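Local coordinates for Serpin48 (Tenebrio molitor, PDB 3OZQ), which specifically inhibits the serine protease SPE, acting as a highly selective serpin in the innate immunity of the insect, at residues A230-V235 with F356-K361; Q207-Y212 with L222-K227; K96-T101 with E122-S127. All blocks are in the same frame, centred on the assembly; numbering follows the deposited sequence.

Contact 1 (A230-V235 with F356-K361)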
loop_
_atom_site.group_PDB
_atom_site.type_symbol
_atom_site.label_atom_id
_atom_site.label_comp_id
_atom_site.label_asym_id
_atom_site.label_seq_id
_atom_site.Cartn_x
_atom_site.Cartn_y
_atom_site.Cartn_z
ATOM N N ALA A 230 -12.099 3.964 9.050
ATOM C CA ALA A 230 -11.070 4.164 8.038
ATOM C C ALA A 230 -11.252 5.534 7.386
ATOM O O ALA A 230 -12.295 6.179 7.561
ATOM C CB ALA A 230 -11.170 3.079 6.999
ATOM N N SER A 231 -10.254 5.988 6.632
ATOM C CA SER A 231 -10.411 7.263 5.923
ATOM C C SER A 231 -9.518 7.381 4.689
ATOM O O SER A 231 -8.505 6.695 4.581
ATOM C CB SER A 231 -10.171 8.436 6.870
ATOM O OG SER A 231 -8.804 8.534 7.225
ATOM N N LEU A 232 -9.933 8.221 3.743
ATOM C CA LEU A 232 -9.108 8.592 2.597
ATOM C C LEU A 232 -8.725 10.060 2.723
ATOM O O LEU A 232 -9.596 10.935 2.788
ATOM C CB LEU A 232 -9.850 8.363 1.280
ATOM C CG LEU A 232 -9.038 8.833 0.066
ATOM C CD1 LEU A 232 -8.015 7.793 -0.231
ATOM C CD2 LEU A 232 -9.886 9.098 -1.183
ATOM N N THR A 233 -7.429 10.333 2.797
ATOM C CA THR A 233 -6.944 11.699 2.955
ATOM C C THR A 233 -6.339 12.220 1.647
ATOM O O THR A 233 -5.432 11.594 1.093
ATOM C CB THR A 233 -5.859 11.790 4.066
ATOM O OG1 THR A 233 -6.434 11.494 5.351
ATOM C CG2 THR A 233 -5.227 13.173 4.100
ATOM N N ILE A 234 -6.844 13.362 1.168
ATOM C CA ILE A 234 -6.298 14.027 -0.014
ATOM C C ILE A 234 -5.400 15.162 0.446
ATOM O O ILE A 234 -5.774 15.927 1.332
ATOM C CB ILE A 234 -7.424 14.653 -0.891
ATOM C CG1 ILE A 234 -8.549 13.645 -1.138
ATOM C CG2 ILE A 234 -6.868 15.221 -2.187
ATOM C CD1 ILE A 234 -8.079 12.380 -1.775
ATOM N N VAL A 235 -4.216 15.260 -0.138
ATOM C CA VAL A 235 -3.331 16.390 0.091
ATOM C C VAL A 235 -3.265 17.197 -1.198
ATOM O O VAL A 235 -2.702 16.751 -2.202
ATOM C CB VAL A 235 -1.918 15.960 0.516
ATOM C CG1 VAL A 235 -1.060 17.189 0.797
ATOM C CG2 VAL A 235 -1.977 15.053 1.744
ATOM N N PHE A 356 -2.752 15.450 -7.113
ATOM C CA PHE A 356 -2.806 15.365 -5.660
ATOM C C PHE A 356 -2.219 14.051 -5.136
ATOM O O PHE A 356 -2.128 13.074 -5.866
ATOM C CB PHE A 356 -4.246 15.484 -5.185
ATOM C CG PHE A 356 -5.170 14.439 -5.747
ATOM C CD1 PHE A 356 -5.501 13.319 -5.008
ATOM C CD2 PHE A 356 -5.723 14.584 -7.005
ATOM C CE1 PHE A 356 -6.363 12.363 -5.519
ATOM C CE2 PHE A 356 -6.588 13.630 -7.520
ATOM C CZ PHE A 356 -6.904 12.519 -6.783
ATOM N N ILE A 357 -1.844 14.055 -3.859
ATOM C CA ILE A 357 -1.443 12.858 -3.139
ATOM C C ILE A 357 -2.652 12.400 -2.330
ATOM O O ILE A 357 -3.454 13.222 -1.902
ATOM C CB ILE A 357 -0.272 13.189 -2.185
ATOM C CG1 ILE A 357 0.984 13.551 -2.978
ATOM C CG2 ILE A 357 -0.010 12.061 -1.189
ATOM C CD1 ILE A 357 2.136 14.024 -2.096
ATOM N N PHE A 358 -2.795 11.093 -2.129
ATOM C CA PHE A 358 -3.840 10.563 -1.263
ATOM C C PHE A 358 -3.292 9.409 -0.437
ATOM O O PHE A 358 -2.274 8.807 -0.783
ATOM C CB PHE A 358 -5.024 10.051 -2.071
ATOM C CG PHE A 358 -4.678 8.902 -2.955
ATOM C CD1 PHE A 358 -4.675 7.603 -2.465
ATOM C CD2 PHE A 358 -4.307 9.117 -4.271
ATOM C CE1 PHE A 358 -4.337 6.534 -3.285
ATOM C CE2 PHE A 358 -3.975 8.060 -5.086
ATOM C CZ PHE A 358 -3.975 6.761 -4.590
ATOM N N TYR A 359 -3.976 9.095 0.656
ATOM C CA TYR A 359 -3.601 7.934 1.438
ATOM C C TYR A 359 -4.758 7.435 2.272
ATOM O O TYR A 359 -5.592 8.214 2.729
ATOM C CB TYR A 359 -2.339 8.184 2.287
ATOM C CG TYR A 359 -2.448 9.250 3.371
ATOM C CD1 TYR A 359 -1.930 10.526 3.171
ATOM C CD2 TYR A 359 -3.014 8.959 4.609
ATOM C CE1 TYR A 359 -2.002 11.497 4.160
ATOM C CE2 TYR A 359 -3.099 9.934 5.610
ATOM C CZ TYR A 359 -2.585 11.194 5.371
ATOM O OH TYR A 359 -2.647 12.161 6.345
ATOM N N ILE A 360 -4.808 6.119 2.444
ATOM C CA ILE A 360 -5.858 5.486 3.217
ATOM C C ILE A 360 -5.288 5.129 4.592
ATOM O O ILE A 360 -4.218 4.512 4.685
ATOM C CB ILE A 360 -6.359 4.208 2.516
ATOM C CG1 ILE A 360 -7.136 4.562 1.238
ATOM C CG2 ILE A 360 -7.259 3.404 3.430
ATOM C CD1 ILE A 360 -7.777 3.375 0.612
ATOM N N LYS A 361 -5.992 5.531 5.648
ATOM C CA LYS A 361 -5.592 5.207 7.024
ATOM C C LYS A 361 -6.623 4.328 7.681
ATOM O O LYS A 361 -7.822 4.477 7.448
ATOM C CB LYS A 361 -5.464 6.450 7.900
ATOM C CG LYS A 361 -4.187 7.241 7.780
ATOM C CD LYS A 361 -4.116 8.324 8.880
ATOM C CE LYS A 361 -5.308 9.281 8.803
ATOM N NZ LYS A 361 -5.260 10.386 9.822
HETATM O O HOH W 1 -6.595 8.811 5.546
HETATM O O HOH W 2 -5.234 12.519 7.621
#
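Inside sheet B of the serpin fold, strands 231-237 and 356-362 run antiparallel: Ser231–Lys361, Thr233–Tyr359 and Val235–Ile357 are the hydrogen-bonded pairs, Leu232–Ile360 and Ile234–Phe358 the non-hydrogen-bonded ones. The bond from Thr233 N to Tyr359 O is 2.8 Å long and nearly straight, at 177°. With its CG lying between the backbone N and the carbonyl carbon (chi1 64°), Tyr359 lays its ring alongside Thr233, whose CB stands 3.7 Å from the ring centroid in a CH-pi contact over one face. Two waters lie on this side. One sits 2.7 Å from Thr233 OG1, is also bonded to Ser231 OG, and donates to Tyr359 O; the other donates to Tyr359 OH, accepts from Lys361 NZ and also meets Thr233 OG1. An alanine in place of Tyr359 would remove the ring and hydroxyl, and is likely to leave Thr233 CB without its aromatic cover and the second water short of an acceptor. The opposite face, with Leu232, Ile234, Phe358 and Ile360, packs through apolar side chains: Leu232 CD1 lies 3.7 Å from Ile360 CG1, and Ile234 CG2 3.7 Å from Phe356 CD1. Strands 219-225 and 365-372 flank the pair, the buried antiparallel arrangement of serpin sheet B.

Contact 2 (Q207-Y212 with L222-K227)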
loop_
_atom_site.group_PDB
_atom_site.type_symbol
_atom_site.label_atom_id
_atom_site.label_comp_id
_atom_site.label_asym_id
_atom_site.label_seq_id
_atom_site.Cartn_x
_atom_site.Cartn_y
_atom_site.Cartn_z
ATOM N N GLN A 207 -20.942 19.439 3.908
ATOM C CA GLN A 207 -20.637 18.371 4.852
ATOM C C GLN A 207 -19.552 18.840 5.808
ATOM O O GLN A 207 -18.726 19.679 5.451
ATOM C CB GLN A 207 -20.152 17.119 4.117
ATOM C CG GLN A 207 -21.117 16.570 3.079
ATOM C CD GLN A 207 -22.329 15.903 3.699
ATOM O OE1 GLN A 207 -23.352 15.719 3.040
ATOM N NE2 GLN A 207 -22.218 15.531 4.969
ATOM N N TYR A 208 -19.553 18.297 7.023
ATOM C CA TYR A 208 -18.488 18.580 7.976
ATOM C C TYR A 208 -17.445 17.465 7.944
ATOM O O TYR A 208 -17.695 16.344 8.394
ATOM C CB TYR A 208 -19.033 18.772 9.395
ATOM C CG TYR A 208 -19.517 20.183 9.670
ATOM C CD1 TYR A 208 -18.630 21.179 10.059
ATOM C CD2 TYR A 208 -20.855 20.518 9.525
ATOM C CE1 TYR A 208 -19.065 22.479 10.309
ATOM C CE2 TYR A 208 -21.306 21.817 9.765
ATOM C CZ TYR A 208 -20.404 22.793 10.159
ATOM O OH TYR A 208 -20.840 24.081 10.408
ATOM N N PHE A 209 -16.276 17.789 7.406
ATOM C CA PHE A 209 -15.188 16.824 7.277
ATOM C C PHE A 209 -13.942 17.406 7.900
ATOM O O PHE A 209 -13.763 18.621 7.914
ATOM C CB PHE A 209 -14.907 16.528 5.798
ATOM C CG PHE A 209 -15.989 15.742 5.117
ATOM C CD1 PHE A 209 -16.373 16.045 3.817
ATOM C CD2 PHE A 209 -16.611 14.685 5.766
ATOM C CE1 PHE A 209 -17.368 15.315 3.180
ATOM C CE2 PHE A 209 -17.602 13.950 5.138
ATOM C CZ PHE A 209 -17.982 14.263 3.845
ATOM N N ASN A 210 -13.071 16.535 8.401
ATOM C CA ASN A 210 -11.779 16.972 8.885
ATOM C C ASN A 210 -11.009 17.697 7.797
ATOM O O ASN A 210 -10.872 17.210 6.674
ATOM C CB ASN A 210 -10.988 15.790 9.448
ATOM C CG ASN A 210 -11.459 15.402 10.830
ATOM O OD1 ASN A 210 -11.567 16.249 11.714
ATOM N ND2 ASN A 210 -11.772 14.130 11.020
ATOM N N TYR A 211 -10.510 18.869 8.147
ATOM C CA TYR A 211 -9.969 19.798 7.177
ATOM C C TYR A 211 -8.788 20.509 7.803
ATOM O O TYR A 211 -8.768 20.748 9.010
ATOM C CB TYR A 211 -11.063 20.804 6.796
ATOM C CG TYR A 211 -10.619 21.922 5.885
ATOM C CD1 TYR A 211 -10.819 21.843 4.512
ATOM C CD2 TYR A 211 -10.013 23.065 6.396
ATOM C CE1 TYR A 211 -10.423 22.872 3.668
ATOM C CE2 TYR A 211 -9.609 24.098 5.559
ATOM C CZ TYR A 211 -9.821 23.996 4.198
ATOM O OH TYR A 211 -9.426 25.014 3.359
ATOM N N TYR A 212 -7.798 20.850 6.991
ATOM C CA TYR A 212 -6.626 21.542 7.511
ATOM C C TYR A 212 -5.912 22.345 6.439
ATOM O O TYR A 212 -5.750 21.891 5.309
ATOM C CB TYR A 212 -5.651 20.546 8.147
ATOM C CG TYR A 212 -4.544 21.208 8.928
ATOM C CD1 TYR A 212 -3.240 21.228 8.450
ATOM C CD2 TYR A 212 -4.808 21.826 10.144
ATOM C CE1 TYR A 212 -2.227 21.847 9.163
ATOM C CE2 TYR A 212 -3.804 22.443 10.866
ATOM C CZ TYR A 212 -2.519 22.454 10.370
ATOM O OH TYR A 212 -1.525 23.070 11.098
ATOM N N LEU A 222 -7.771 17.187 3.317
ATOM C CA LEU A 222 -9.141 16.825 3.612
ATOM C C LEU A 222 -9.201 15.346 3.900
ATOM O O LEU A 222 -8.695 14.546 3.128
ATOM C CB LEU A 222 -10.033 17.115 2.414
ATOM C CG LEU A 222 -11.450 16.561 2.538
ATOM C CD1 LEU A 222 -12.229 17.343 3.561
ATOM C CD2 LEU A 222 -12.161 16.604 1.194
ATOM N N GLU A 223 -9.843 14.971 4.993
ATOM C CA GLU A 223 -9.967 13.558 5.303
ATOM C C GLU A 223 -11.412 13.094 5.135
ATOM O O GLU A 223 -12.318 13.533 5.844
ATOM C CB GLU A 223 -9.388 13.286 6.702
ATOM C CG GLU A 223 -9.853 12.037 7.362
ATOM C CD GLU A 223 -9.294 11.888 8.777
ATOM O OE1 GLU A 223 -8.272 12.537 9.103
ATOM O OE2 GLU A 223 -9.877 11.108 9.556
ATOM N N LEU A 224 -11.622 12.242 4.142
ATOM C CA LEU A 224 -12.937 11.707 3.820
ATOM C C LEU A 224 -13.117 10.390 4.551
ATOM O O LEU A 224 -12.324 9.462 4.367
ATOM C CB LEU A 224 -13.074 11.489 2.312
ATOM C CG LEU A 224 -13.137 12.716 1.395
ATOM C CD1 LEU A 224 -13.035 12.288 -0.059
ATOM C CD2 LEU A 224 -14.412 13.506 1.626
ATOM N N PRO A 225 -14.161 10.312 5.385
ATOM C CA PRO A 225 -14.384 9.199 6.308
ATOM C C PRO A 225 -15.056 8.019 5.637
ATOM O O PRO A 225 -15.990 8.182 4.843
ATOM C CB PRO A 225 -15.312 9.805 7.381
ATOM C CG PRO A 225 -15.387 11.310 7.062
ATOM C CD PRO A 225 -15.137 11.393 5.593
ATOM N N PHE A 226 -14.532 6.835 5.939
ATOM C CA PHE A 226 -15.126 5.577 5.531
ATOM C C PHE A 226 -15.918 5.046 6.710
ATOM O O PHE A 226 -15.610 5.360 7.855
ATOM C CB PHE A 226 -14.028 4.555 5.201
ATOM C CG PHE A 226 -13.352 4.781 3.873
ATOM C CD1 PHE A 226 -14.096 4.883 2.702
ATOM C CD2 PHE A 226 -11.972 4.887 3.799
ATOM C CE1 PHE A 226 -13.470 5.077 1.478
ATOM C CE2 PHE A 226 -11.335 5.089 2.578
ATOM C CZ PHE A 226 -12.086 5.186 1.417
ATOM N N LYS A 227 -16.923 4.228 6.437
ATOM C CA LYS A 227 -17.620 3.550 7.512
ATOM C C LYS A 227 -16.656 2.663 8.282
ATOM O O LYS A 227 -15.861 1.922 7.685
ATOM C CB LYS A 227 -18.773 2.712 6.964
ATOM C CG LYS A 227 -19.971 3.518 6.508
ATOM C CD LYS A 227 -21.147 2.599 6.210
ATOM C CE LYS A 227 -22.365 3.375 5.738
ATOM N NZ LYS A 227 -22.212 3.850 4.330
#
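Glu223 N donates to Asn210 O at 3.0 Å, in a nearly straight bond (172°). The same oxygen has Leu222 close by: Leu222 CA makes a CA-H...O contact with Asn210 O at 3.5 Å, and the methyl carbon Leu222 CD1 comes to 3.4 Å from it. That methyl also reaches Phe209 CB, 3.6 Å away: Leu222 CG is anti to the backbone N (chi1 171°), and the turn at chi2 (71°) carries CD1 there. The two strands, 207-214 and 219-225, form a beta hairpin of serpin sheet B, and strand 207-214 is bonded along its other edge to strand 260-278 through the backbones of Gln207, Phe209 and Tyr211. On the Phe209 side of Asn210, away from the turn, the strands diverge, and the Phe209 ring lies between them. Leu224 CD2 sits over one face of the ring, 4.1 Å from its centroid in a CH-pi contact; Gln207 CB, from the ring's own strand, lies over the opposite face. Pro225 crosses the phenyl at about a right angle, its CD 3.6 Å from Phe209 CE2. On the sheet face that carries Asn210 and Glu223, the two side chains run side by side with amide and carboxylate planes well turned from each other; Asn210 ND2 and Glu223 OE2 stay 3.9 Å apart, while Glu223 OE1 makes a long, weak ion pair with Lys361.

Contact 3 (K96-T101 with E122-S127); sequences KIYVKT and ENVDFS
Glu122 and Val124 bond to Ile97 and Val99 where strands 90-100 and 120-124 run parallel, the two ends of a beta-alpha-beta crossover through helix 107-115 at the margin of serpin sheet A. Three backbone hydrogen bonds join them. Glu122 N gives to Ile97 O, Val99 N gives to Glu122 O at 2.8 Å, and Val124 N gives to Val99 O at 2.9 Å, so that Val99 is held through both its N and its O.

The charged contact is a salt bridge from Lys96 NZ to Glu122 OE2, 2.9 Å long. Lys96 bends at chi2 and chi3 to bring its amine across to the carboxylate, and the same amine also hydrogen-bonds Gln120 and makes a cation-pi contact with Trp139. The second carboxylate oxygen, Glu122 OE1, accepts from a water at 2.7 Å. That water lies at the edge of the Tyr98 ring and is bonded to Tyr98 OH, which links the phenol to the acid; ring and carboxylate planes stand 75° apart.

The apolar packing centres on Val124. With chi1 at 64°, it turns CG1 toward the Tyr98 side, where CG1 meets Tyr98 CB at 3.7 Å and sits over one face of the Phe126 ring, toward its rim. The edge of that ring faces the backbone of strand 90-100: Phe126 CZ is 3.7 Å from Tyr98 O, while CE2 approaches the backbone of Lys100. Helix 129-143 covers this side, with Leu135 against both Tyr98 and Val124.

Beyond the strand an Asx turn follows, in which Asp125 OD1 accepts from Ser127 N at 2.7 Å, the donor standing 42° out of the carboxylate plane.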
loop_
_atom_site.group_PDB
_atom_site.type_symbol
_atom_site.label_atom_id
_atom_site.label_comp_id
_atom_site.label_asym_id
_atom_site.label_seq_id
_atom_site.Cartn_x
_atom_site.Cartn_y
_atom_site.Cartn_z
ATOM N N LYS A 96 2.592 -14.289 -0.386
ATOM C CA LYS A 96 3.195 -15.610 -0.410
ATOM C C LYS A 96 4.693 -15.547 -0.632
ATOM O O LYS A 96 5.207 -14.655 -1.310
ATOM C CB LYS A 96 2.529 -16.454 -1.488
ATOM C CG LYS A 96 3.228 -17.753 -1.751
ATOM C CD LYS A 96 2.451 -18.918 -1.259
ATOM C CE LYS A 96 1.258 -19.179 -2.128
ATOM N NZ LYS A 96 0.903 -20.633 -2.028
ATOM N N ILE A 97 5.400 -16.505 -0.043
ATOM C CA ILE A 97 6.826 -16.620 -0.252
ATOM C C ILE A 97 7.048 -17.942 -0.942
ATOM O O ILE A 97 6.919 -18.990 -0.320
ATOM C CB ILE A 97 7.596 -16.558 1.078
ATOM C CG1 ILE A 97 7.419 -15.171 1.718
ATOM C CG2 ILE A 97 9.073 -16.847 0.860
ATOM C CD1 ILE A 97 8.393 -14.899 2.860
ATOM N N TYR A 98 7.316 -17.893 -2.241
ATOM C CA TYR A 98 7.600 -19.106 -3.012
ATOM C C TYR A 98 9.091 -19.399 -2.982
ATOM O O TYR A 98 9.894 -18.493 -3.204
ATOM C CB TYR A 98 7.155 -18.944 -4.457
ATOM C CG TYR A 98 5.668 -19.028 -4.661
ATOM C CD1 TYR A 98 5.044 -20.249 -4.874
ATOM C CD2 TYR A 98 4.883 -17.880 -4.633
ATOM C CE1 TYR A 98 3.682 -20.321 -5.065
ATOM C CE2 TYR A 98 3.526 -17.941 -4.827
ATOM C CZ TYR A 98 2.925 -19.159 -5.045
ATOM O OH TYR A 98 1.566 -19.212 -5.229
ATOM N N VAL A 99 9.441 -20.669 -2.739
ATOM C CA VAL A 99 10.830 -21.086 -2.557
ATOM C C VAL A 99 11.282 -22.220 -3.511
ATOM O O VAL A 99 10.530 -23.150 -3.798
ATOM C CB VAL A 99 11.083 -21.489 -1.080
ATOM C CG1 VAL A 99 12.524 -21.876 -0.873
ATOM C CG2 VAL A 99 10.688 -20.325 -0.139
ATOM N N LYS A 100 12.509 -22.105 -4.003
ATOM C CA LYS A 100 13.109 -23.041 -4.962
ATOM C C LYS A 100 12.881 -24.489 -4.508
ATOM O O LYS A 100 13.133 -24.795 -3.344
ATOM C CB LYS A 100 14.606 -22.724 -5.032
ATOM C CG LYS A 100 15.433 -23.448 -6.080
ATOM C CD LYS A 100 16.866 -22.925 -6.022
ATOM C CE LYS A 100 17.860 -23.840 -6.756
ATOM N NZ LYS A 100 17.745 -23.758 -8.247
ATOM N N THR A 101 12.401 -25.367 -5.400
ATOM C CA THR A 101 11.992 -26.722 -4.972
ATOM C C THR A 101 13.102 -27.477 -4.253
ATOM O O THR A 101 12.836 -28.278 -3.358
ATOM C CB THR A 101 11.385 -27.642 -6.103
ATOM O OG1 THR A 101 11.963 -27.350 -7.382
ATOM C CG2 THR A 101 9.872 -27.478 -6.192
ATOM N N GLU A 122 5.565 -21.725 0.157
ATOM C CA GLU A 122 5.350 -22.891 -0.689
ATOM C C GLU A 122 6.548 -23.084 -1.610
ATOM O O GLU A 122 7.173 -22.106 -2.037
ATOM C CB GLU A 122 4.054 -22.687 -1.484
ATOM C CG GLU A 122 3.745 -23.718 -2.546
ATOM C CD GLU A 122 2.294 -23.648 -3.002
ATOM O OE1 GLU A 122 2.026 -23.802 -4.223
ATOM O OE2 GLU A 122 1.415 -23.449 -2.129
ATOM N N ASN A 123 6.897 -24.348 -1.876
ATOM C CA ASN A 123 7.956 -24.679 -2.827
ATOM C C ASN A 123 7.425 -24.655 -4.238
ATOM O O ASN A 123 6.285 -25.046 -4.482
ATOM C CB ASN A 123 8.564 -26.070 -2.552
ATOM C CG ASN A 123 9.636 -26.037 -1.488
ATOM O OD1 ASN A 123 10.725 -25.514 -1.707
ATOM N ND2 ASN A 123 9.331 -26.595 -0.323
ATOM N N VAL A 124 8.255 -24.212 -5.174
ATOM C CA VAL A 124 7.851 -24.157 -6.569
ATOM C C VAL A 124 9.091 -24.321 -7.419
ATOM O O VAL A 124 10.168 -23.860 -7.044
ATOM C CB VAL A 124 7.127 -22.813 -6.924
ATOM C CG1 VAL A 124 8.068 -21.626 -6.759
ATOM C CG2 VAL A 124 6.571 -22.851 -8.342
ATOM N N ASP A 125 8.941 -24.997 -8.554
ATOM C CA ASP A 125 10.044 -25.159 -9.487
ATOM C C ASP A 125 10.133 -23.968 -10.426
ATOM O O ASP A 125 9.297 -23.813 -11.314
ATOM C CB ASP A 125 9.871 -26.434 -10.312
ATOM C CG ASP A 125 11.112 -26.766 -11.131
ATOM O OD1 ASP A 125 12.018 -25.908 -11.216
ATOM O OD2 ASP A 125 11.181 -27.881 -11.691
ATOM N N PHE A 126 11.155 -23.138 -10.243
ATOM C CA PHE A 126 11.337 -21.971 -11.107
ATOM C C PHE A 126 12.001 -22.336 -12.445
ATOM O O PHE A 126 12.127 -21.488 -13.331
ATOM C CB PHE A 126 12.145 -20.875 -10.399
ATOM C CG PHE A 126 11.510 -20.356 -9.117
ATOM C CD1 PHE A 126 10.436 -19.480 -9.153
ATOM C CD2 PHE A 126 12.017 -20.725 -7.886
ATOM C CE1 PHE A 126 9.866 -18.999 -7.976
ATOM C CE2 PHE A 126 11.455 -20.243 -6.706
ATOM C CZ PHE A 126 10.392 -19.386 -6.749
ATOM N N SER A 127 12.429 -23.591 -12.586
ATOM C CA SER A 127 13.062 -24.052 -13.826
ATOM C C SER A 127 12.205 -23.698 -15.028
ATOM O O SER A 127 12.647 -22.988 -15.934
ATOM C CB SER A 127 13.284 -25.571 -13.812
ATOM O OG SER A 127 14.260 -25.946 -12.863
HETATM O O HOH W 3 0.242 -22.015 -5.122
#

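How the contacts relate
Contacts 1 and 2 are neighbours, their centres 10 Å apart: strands 219-225 and 231-237 follow each other in the chain and are linked by probable backbone hydrogen bonds from Leu232 N to Leu224 O and from Ile234 N to Leu222 O, so both contacts belong to sheet B. Contact 3 belongs to sheet A, lies on the opposite side of the chain's centre and touches neither, with nearest atoms about 21 Å from contact 1. Contact 1 is the buried one, with a regular run of paired strands; the other two are only partly buried. Contact 2 has one cross-strand hydrogen bond and packs Leu224 and Pro225 on the Phe209 ring, whereas contact 3 is parallel and adds a salt bridge to its backbone bonds.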